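Long-range contacts in Ika8 (Synthetic construct, PDB 6G6O), which has no known natural function, being an artificial protein computationally designed to fold as a symmetrical eight-bladed beta-propeller of WD40 type: residues A[215-219]-A[230-236]; A[271-277]-A[292-298]. One frame throughout, in Å; residues are numbered along the deposited sequence.

How the contacts relate
Contacts 1 and 2 sit in consecutive blades of the propeller. Their centres lie 16 Å apart and their nearest atoms about 7 Å, so they do not touch. Contact 1 stays within one blade: the loop entering strand 218-224 folds over the far end of strand 227-232. Contact 2 passes between blades: the turn after strand 267-272 meets the loop that leads from strand 287-292 into the next blade. Both contain a type I turn with an Asx turn, at Asp234 and Asp274. Ile258, which opens the blade of contact 2, accepts a bond from Thr219 of contact 1. Gln215 links Ser230 and Thr236 within contact 1, whereas His294 bonds Ser310 and Thr316 beyond contact 2.

Contact 1: residues A[215-219]-A[230-236]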
ATOM      1  N   GLN A 215      -9.391  14.703 -11.170  1.00 40.69           N
ATOM      2  CA  GLN A 215      -8.620  15.490 -10.221  1.00 32.20           C
ATOM      3  C   GLN A 215      -7.248  15.796 -10.803  1.00 34.27           C
ATOM      4  O   GLN A 215      -6.778  15.131 -11.731  1.00 33.43           O
ATOM      5  CB  GLN A 215      -8.461  14.763  -8.877  1.00 34.38           C
ATOM      6  CG  GLN A 215      -9.736  14.668  -8.056  1.00 30.84           C
ATOM      7  CD  GLN A 215      -9.783  13.420  -7.196  1.00 27.37           C
ATOM      8  OE1 GLN A 215      -9.589  12.307  -7.685  1.00 32.38           O
ATOM      9  NE2 GLN A 215     -10.043  13.600  -5.906  1.00 26.10           N
ATOM     10  N   SER A 216      -6.611  16.820 -10.244  1.00 36.68           N
ATOM     11  CA  SER A 216      -5.222  17.143 -10.527  1.00 33.67           C
ATOM     12  C   SER A 216      -4.382  16.851  -9.291  1.00 33.74           C
ATOM     13  O   SER A 216      -4.789  17.163  -8.167  1.00 40.00           O
ATOM     14  CB  SER A 216      -5.065  18.610 -10.939  1.00 40.09           C
ATOM     15  OG  SER A 216      -5.706  18.864 -12.176  1.00 40.37           O
ATOM     16  N   GLU A 217      -3.212  16.247  -9.508  1.00 28.34           N
ATOM     17  CA  GLU A 217      -2.328  15.818  -8.429  1.00 31.96           C
ATOM     18  C   GLU A 217      -3.034  14.876  -7.463  1.00 32.71           C
ATOM     19  O   GLU A 217      -3.416  15.287  -6.362  1.00 33.88           O
ATOM     20  CB  GLU A 217      -1.778  17.016  -7.648  1.00 37.40           C
ATOM     21  CG  GLU A 217      -1.284  18.177  -8.488  1.00 33.28           C
ATOM     22  CD  GLU A 217      -0.701  19.284  -7.629  1.00 28.54           C
ATOM     23  OE1 GLU A 217       0.389  19.079  -7.053  1.00 33.40           O
ATOM     24  OE2 GLU A 217      -1.335  20.353  -7.520  1.00 31.57           O
ATOM     25  N   VAL A 218      -3.213  13.618  -7.849  1.00 26.84           N
ATOM     26  CA  VAL A 218      -3.772  12.638  -6.927  1.00 28.97           C
ATOM     27  C   VAL A 218      -2.663  12.128  -6.016  1.00 31.66           C
ATOM     28  O   VAL A 218      -1.496  12.022  -6.411  1.00 27.86           O
ATOM     29  CB  VAL A 218      -4.468  11.487  -7.681  1.00 30.51           C
ATOM     30  CG1 VAL A 218      -5.515  12.037  -8.637  1.00 27.91           C
ATOM     31  CG2 VAL A 218      -3.456  10.626  -8.418  1.00 34.70           C
ATOM     32  N   THR A 219      -3.028  11.831  -4.771  1.00 31.13           N
ATOM     33  CA  THR A 219      -2.072  11.398  -3.762  1.00 25.85           C
ATOM     34  C   THR A 219      -2.227   9.941  -3.363  1.00 26.90           C
ATOM     35  O   THR A 219      -1.233   9.304  -3.011  1.00 31.85           O
ATOM     36  CB  THR A 219      -2.197  12.263  -2.502  1.00 31.34           C
ATOM     37  OG1 THR A 219      -3.521  12.143  -1.968  1.00 27.22           O
ATOM     38  CG2 THR A 219      -1.927  13.720  -2.831  1.00 27.23           C
ATOM     39  N   SER A 230     -10.022   7.726  -5.634  1.00 23.28           N
ATOM     40  CA  SER A 230      -8.909   8.649  -5.802  1.00 23.42           C
ATOM     41  C   SER A 230      -9.030   9.792  -4.807  1.00 23.14           C
ATOM     42  O   SER A 230     -10.088  10.422  -4.703  1.00 26.76           O
ATOM     43  CB  SER A 230      -8.861   9.198  -7.231  1.00 17.92           C
ATOM     44  OG  SER A 230     -10.125   9.687  -7.638  1.00 22.75           O
ATOM     45  N   GLY A 231      -7.949  10.051  -4.080  1.00 22.60           N
ATOM     46  CA  GLY A 231      -7.846  11.208  -3.201  1.00 17.96           C
ATOM     47  C   GLY A 231      -6.808  12.166  -3.751  1.00 20.73           C
ATOM     48  O   GLY A 231      -5.782  11.738  -4.288  1.00 26.31           O
ATOM     49  N   ALA A 232      -7.077  13.462  -3.620  1.00 20.96           N
ATOM     50  CA  ALA A 232      -6.225  14.490  -4.198  1.00 25.29           C
ATOM     51  C   ALA A 232      -5.805  15.488  -3.127  1.00 22.95           C
ATOM     52  O   ALA A 232      -6.275  15.453  -1.987  1.00 21.83           O
ATOM     53  CB  ALA A 232      -6.928  15.214  -5.352  1.00 24.76           C
ATOM     54  N   LYS A 233      -4.902  16.392  -3.518  1.00 28.31           N
ATOM     55  CA  LYS A 233      -4.395  17.394  -2.588  1.00 26.76           C
ATOM     56  C   LYS A 233      -5.470  18.397  -2.191  1.00 23.25           C
ATOM     57  O   LYS A 233      -5.433  18.930  -1.077  1.00 29.87           O
ATOM     58  CB  LYS A 233      -3.196  18.121  -3.200  1.00 27.83           C
ATOM     59  CG  LYS A 233      -2.111  17.196  -3.726  1.00 23.88           C
ATOM     60  CD  LYS A 233      -0.747  17.865  -3.698  1.00 29.48           C
ATOM     61  CE  LYS A 233       0.353  16.890  -4.086  1.00 29.33           C
ATOM     62  NZ  LYS A 233       1.711  17.460  -3.860  1.00 31.70           N
ATOM     63  N   ASP A 234      -6.428  18.669  -3.075  1.00 23.51           N
ATOM     64  CA  ASP A 234      -7.501  19.604  -2.756  1.00 25.07           C
ATOM     65  C   ASP A 234      -8.538  19.013  -1.808  1.00 28.36           C
ATOM     66  O   ASP A 234      -9.532  19.683  -1.511  1.00 32.64           O
ATOM     67  CB  ASP A 234      -8.184  20.092  -4.040  1.00 26.02           C
ATOM     68  CG  ASP A 234      -8.858  18.974  -4.816  1.00 27.71           C
ATOM     69  OD1 ASP A 234      -8.664  17.790  -4.470  1.00 33.22           O
ATOM     70  OD2 ASP A 234      -9.592  19.282  -5.778  1.00 31.85           O
ATOM     71  N   GLY A 235      -8.334  17.786  -1.332  1.00 25.66           N
ATOM     72  CA  GLY A 235      -9.227  17.165  -0.380  1.00 25.16           C
ATOM     73  C   GLY A 235     -10.351  16.353  -0.979  1.00 23.00           C
ATOM     74  O   GLY A 235     -11.171  15.814  -0.226  1.00 22.73           O
ATOM     75  N   THR A 236     -10.413  16.238  -2.301  1.00 25.56           N
ATOM     76  CA  THR A 236     -11.524  15.564  -2.952  1.00 24.31           C
ATOM     77  C   THR A 236     -11.285  14.060  -2.997  1.00 25.61           C
ATOM     78  O   THR A 236     -10.226  13.602  -3.437  1.00 27.84           O
ATOM     79  CB  THR A 236     -11.719  16.110  -4.366  1.00 24.89           C
ATOM     80  OG1 THR A 236     -10.492  15.996  -5.096  1.00 28.83           O
ATOM     81  CG2 THR A 236     -12.132  17.572  -4.315  1.00 27.09           C
TER
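Gln215 takes the place held by His294 in the matching blade two along, its amide set between the hydroxyls of Ser230, near the end of strand 227-232, and Thr236, just past the turn that follows. Ser230 OG donates to Gln215 OE1 at 2.7 Å. Gln215 NE2 donates to Thr236 OG1 at 2.6 Å, almost straight (175° at the hydrogen) and in the amide plane, and gives a weak bond to Ser230 O. Thr236 OG1 donates onward to the syn side of Asp234 OD1, which also takes Thr236 N at 3.2 Å, closing an Asx turn. With CG of Gln215 beside the backbone N (chi1 -71°) and a bend at chi2, the chain passes over the methyl of Ala232, whose CB lies 3.6 Å from Gln215 NE2; a small residue fits beneath it. With a leucine in place of Gln215, the buried Ser230 hydroxyl would probably lose its acceptor and Thr236 the donor that faces it.

The strands join where Thr219 N donates to Gly231 O at 2.8 Å, beside the non-hydrogen-bonded pair Val218 and Ala232. The long aliphatic chain of Lys233 suits a surface position: its CG packs on Thr219 CG2 at 3.6 Å, its NZ forms a long salt bridge to Glu217, and the lysine and glutamate side chains cross at about a right angle. Thr219 OG1 turns to Ile258 O in the next blade.

Ser230 OG also has a weak bond from Trp240, so the donors run in one direction, from the indole through serine, glutamine and threonine to Asp234, which probably fixes the amide's flip.

Contact 2: residues A[271-277]-A[292-298]; sequences GAADGTI and DGHQSEV
The imidazole of His294 meets Ile277 at its edge: CD1 of the isoleucine lies in the ring plane, 4.0 Å from His294 CD2. Gly275 O also lies at the edge, near that plane, and neither segment lays a side chain over a face of the ring. Outside the two segments, Ala312, Lys318 and Trp320 touch the histidine, and both ring nitrogens are bonded, NE2 to Ser310 and ND1 to Thr316. The other flat group is the carboxylate of Asp274. Thr276 OG1 reaches Asp274 OD1 on the syn side at 2.8 Å, and Thr276 N comes from above the plane at 3.1 Å, forming an Asx turn; the same hydroxyl also bonds His254.

Gly275 lets the turn and the loop come together. A side chain there would run into His294 O, which instead lies 3.2 Å from Gly275 CA as a CA-H...O contact, and at its backbone angles a CB would also press on the carbonyl O of Asp274. Gly275 O accepts from His294 N at 3.1 Å. Ala272 O is gripped from opposite faces of its plane, by Gly275 N within the turn and by Val298 N, where strand 298-303 begins, the latter at 3.0 Å.

Val298 sets CG1 anti to its amide nitrogen (chi1 -176°), which turns CG2 onto Ile277 CG1 at 3.8 Å, while its CB rests against Gly271 CA, where any side chain would collide.

The Gly293-His294 pair, with the histidine bonded to a strand serine and in contact with Trp320, is characteristic of the WD40 repeat, and the contact joins two successive blades of this propeller.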
ATOM      1  N   GLY A 271      -8.066   9.189   5.000  1.00 15.29           N
ATOM      2  CA  GLY A 271      -7.355  10.014   5.955  1.00 17.85           C
ATOM      3  C   GLY A 271      -6.779  11.227   5.250  1.00 21.52           C
ATOM      4  O   GLY A 271      -6.410  11.158   4.075  1.00 18.26           O
ATOM      5  N   ALA A 272      -6.711  12.344   5.967  1.00 18.98           N
ATOM      6  CA  ALA A 272      -6.216  13.593   5.415  1.00 15.41           C
ATOM      7  C   ALA A 272      -4.961  14.034   6.156  1.00 15.74           C
ATOM      8  O   ALA A 272      -4.590  13.480   7.193  1.00 17.75           O
ATOM      9  CB  ALA A 272      -7.286  14.689   5.476  1.00 15.01           C
ATOM     10  N   ALA A 273      -4.305  15.054   5.599  1.00 19.52           N
ATOM     11  CA  ALA A 273      -3.072  15.572   6.179  1.00 16.31           C
ATOM     12  C   ALA A 273      -3.297  16.315   7.487  1.00 15.98           C
ATOM     13  O   ALA A 273      -2.322  16.603   8.188  1.00 15.82           O
ATOM     14  CB  ALA A 273      -2.366  16.492   5.182  1.00 18.80           C
ATOM     15  N   ASP A 274      -4.542  16.640   7.830  1.00 25.09           N
ATOM     16  CA  ASP A 274      -4.847  17.287   9.097  1.00 21.68           C
ATOM     17  C   ASP A 274      -5.274  16.300  10.173  1.00 20.36           C
ATOM     18  O   ASP A 274      -5.579  16.717  11.294  1.00 18.91           O
ATOM     19  CB  ASP A 274      -5.927  18.361   8.905  1.00 24.28           C
ATOM     20  CG  ASP A 274      -7.242  17.795   8.397  1.00 24.77           C
ATOM     21  OD1 ASP A 274      -7.319  16.580   8.122  1.00 28.61           O
ATOM     22  OD2 ASP A 274      -8.206  18.578   8.270  1.00 24.32           O
ATOM     23  N   GLY A 275      -5.302  15.006   9.861  1.00 18.12           N
ATOM     24  CA  GLY A 275      -5.643  13.981  10.822  1.00 16.92           C
ATOM     25  C   GLY A 275      -7.083  13.525  10.789  1.00 13.86           C
ATOM     26  O   GLY A 275      -7.406  12.512  11.421  1.00 19.56           O
ATOM     27  N   THR A 276      -7.954  14.238  10.083  1.00 20.02           N
ATOM     28  CA  THR A 276      -9.351  13.842  10.006  1.00 19.26           C
ATOM     29  C   THR A 276      -9.492  12.518   9.265  1.00 24.31           C
ATOM     30  O   THR A 276      -8.751  12.221   8.324  1.00 21.14           O
ATOM     31  CB  THR A 276     -10.177  14.919   9.307  1.00 20.79           C
ATOM     32  OG1 THR A 276      -9.685  15.112   7.974  1.00 27.09           O
ATOM     33  CG2 THR A 276     -10.087  16.233  10.066  1.00 25.81           C
ATOM     34  N   ILE A 277     -10.452  11.711   9.710  1.00 20.40           N
ATOM     35  CA  ILE A 277     -10.732  10.412   9.113  1.00 22.50           C
ATOM     36  C   ILE A 277     -12.233  10.315   8.887  1.00 28.42           C
ATOM     37  O   ILE A 277     -13.012  10.345   9.848  1.00 31.33           O
ATOM     38  CB  ILE A 277     -10.237   9.252   9.989  1.00 19.71           C
ATOM     39  CG1 ILE A 277      -8.710   9.187   9.966  1.00 15.42           C
ATOM     40  CG2 ILE A 277     -10.831   7.936   9.515  1.00 21.29           C
ATOM     41  CD1 ILE A 277      -8.143   8.008  10.705  1.00 18.25           C
ATOM     42  N   ASP A 292     -11.993  13.576  13.824  1.00 40.11           N
ATOM     43  CA  ASP A 292     -10.620  14.065  13.903  1.00 34.94           C
ATOM     44  C   ASP A 292      -9.806  12.955  14.559  1.00 31.96           C
ATOM     45  O   ASP A 292      -9.525  12.964  15.761  1.00 36.99           O
ATOM     46  CB  ASP A 292     -10.554  15.373  14.679  1.00 37.19           C
ATOM     47  CG  ASP A 292     -11.403  16.461  14.054  1.00 32.69           C
ATOM     48  OD1 ASP A 292     -12.587  16.193  13.756  1.00 36.92           O
ATOM     49  OD2 ASP A 292     -10.892  17.584  13.862  1.00 34.62           O
ATOM     50  N   GLY A 293      -9.448  11.963  13.742  1.00 30.70           N
ATOM     51  CA  GLY A 293      -8.836  10.758  14.276  1.00 21.39           C
ATOM     52  C   GLY A 293      -7.506  11.021  14.953  1.00 20.64           C
ATOM     53  O   GLY A 293      -7.266  10.574  16.077  1.00 29.95           O
ATOM     54  N   HIS A 294      -6.624  11.749  14.279  1.00 18.35           N
ATOM     55  CA  HIS A 294      -5.303  12.035  14.806  1.00 16.21           C
ATOM     56  C   HIS A 294      -5.054  13.535  14.769  1.00 17.91           C
ATOM     57  O   HIS A 294      -5.706  14.276  14.029  1.00 21.97           O
ATOM     58  CB  HIS A 294      -4.214  11.299  14.015  1.00 17.63           C
ATOM     59  CG  HIS A 294      -4.408   9.815  13.952  1.00 14.20           C
ATOM     60  ND1 HIS A 294      -3.643   8.933  14.682  1.00 14.51           N
ATOM     61  CD2 HIS A 294      -5.277   9.059  13.240  1.00 11.69           C
ATOM     62  CE1 HIS A 294      -4.033   7.697  14.425  1.00 11.55           C
ATOM     63  NE2 HIS A 294      -5.024   7.747  13.554  1.00 11.28           N
ATOM     64  N   GLN A 295      -4.106  13.975  15.594  1.00 25.44           N
ATOM     65  CA  GLN A 295      -3.656  15.360  15.578  1.00 24.84           C
ATOM     66  C   GLN A 295      -2.602  15.620  14.512  1.00 23.69           C
ATOM     67  O   GLN A 295      -2.088  16.741  14.437  1.00 22.76           O
ATOM     68  CB  GLN A 295      -3.090  15.758  16.942  1.00 30.06           C
ATOM     69  CG  GLN A 295      -3.995  15.481  18.123  1.00 32.87           C
ATOM     70  CD  GLN A 295      -3.302  15.760  19.441  1.00 32.69           C
ATOM     71  OE1 GLN A 295      -2.338  16.525  19.497  1.00 27.60           O
ATOM     72  NE2 GLN A 295      -3.783  15.134  20.509  1.00 45.48           N
ATOM     73  N   SER A 296      -2.257  14.618  13.708  1.00 21.66           N
ATOM     74  CA  SER A 296      -1.259  14.760  12.661  1.00 19.23           C
ATOM     75  C   SER A 296      -1.734  14.016  11.423  1.00 19.20           C
ATOM     76  O   SER A 296      -2.708  13.261  11.460  1.00 16.91           O
ATOM     77  CB  SER A 296       0.112  14.239  13.111  1.00 19.13           C
ATOM     78  OG  SER A 296       0.907  15.282  13.642  1.00 24.72           O
ATOM     79  N   GLU A 297      -1.018  14.232  10.320  1.00 19.63           N
ATOM     80  CA  GLU A 297      -1.382  13.650   9.036  1.00 13.30           C
ATOM     81  C   GLU A 297      -1.524  12.137   9.132  1.00 13.63           C
ATOM     82  O   GLU A 297      -0.641  11.450   9.651  1.00 17.65           O
ATOM     83  CB  GLU A 297      -0.327  14.015   7.990  1.00 20.80           C
ATOM     84  CG  GLU A 297      -0.218  13.038   6.834  1.00 15.82           C
ATOM     85  CD  GLU A 297       0.924  13.377   5.899  1.00 12.82           C
ATOM     86  OE1 GLU A 297       1.106  14.573   5.591  1.00 11.92           O
ATOM     87  OE2 GLU A 297       1.642  12.448   5.474  1.00 15.11           O
ATOM     88  N   VAL A 298      -2.650  11.625   8.640  1.00 12.40           N
ATOM     89  CA  VAL A 298      -2.845  10.183   8.554  1.00 13.33           C
ATOM     90  C   VAL A 298      -1.947   9.641   7.449  1.00 16.40           C
ATOM     91  O   VAL A 298      -2.076  10.025   6.282  1.00 14.16           O
ATOM     92  CB  VAL A 298      -4.318   9.842   8.297  1.00 10.70           C
ATOM     93  CG1 VAL A 298      -4.522   8.337   8.302  1.00 17.15           C
ATOM     94  CG2 VAL A 298      -5.206  10.508   9.337  1.00 17.34           C
TER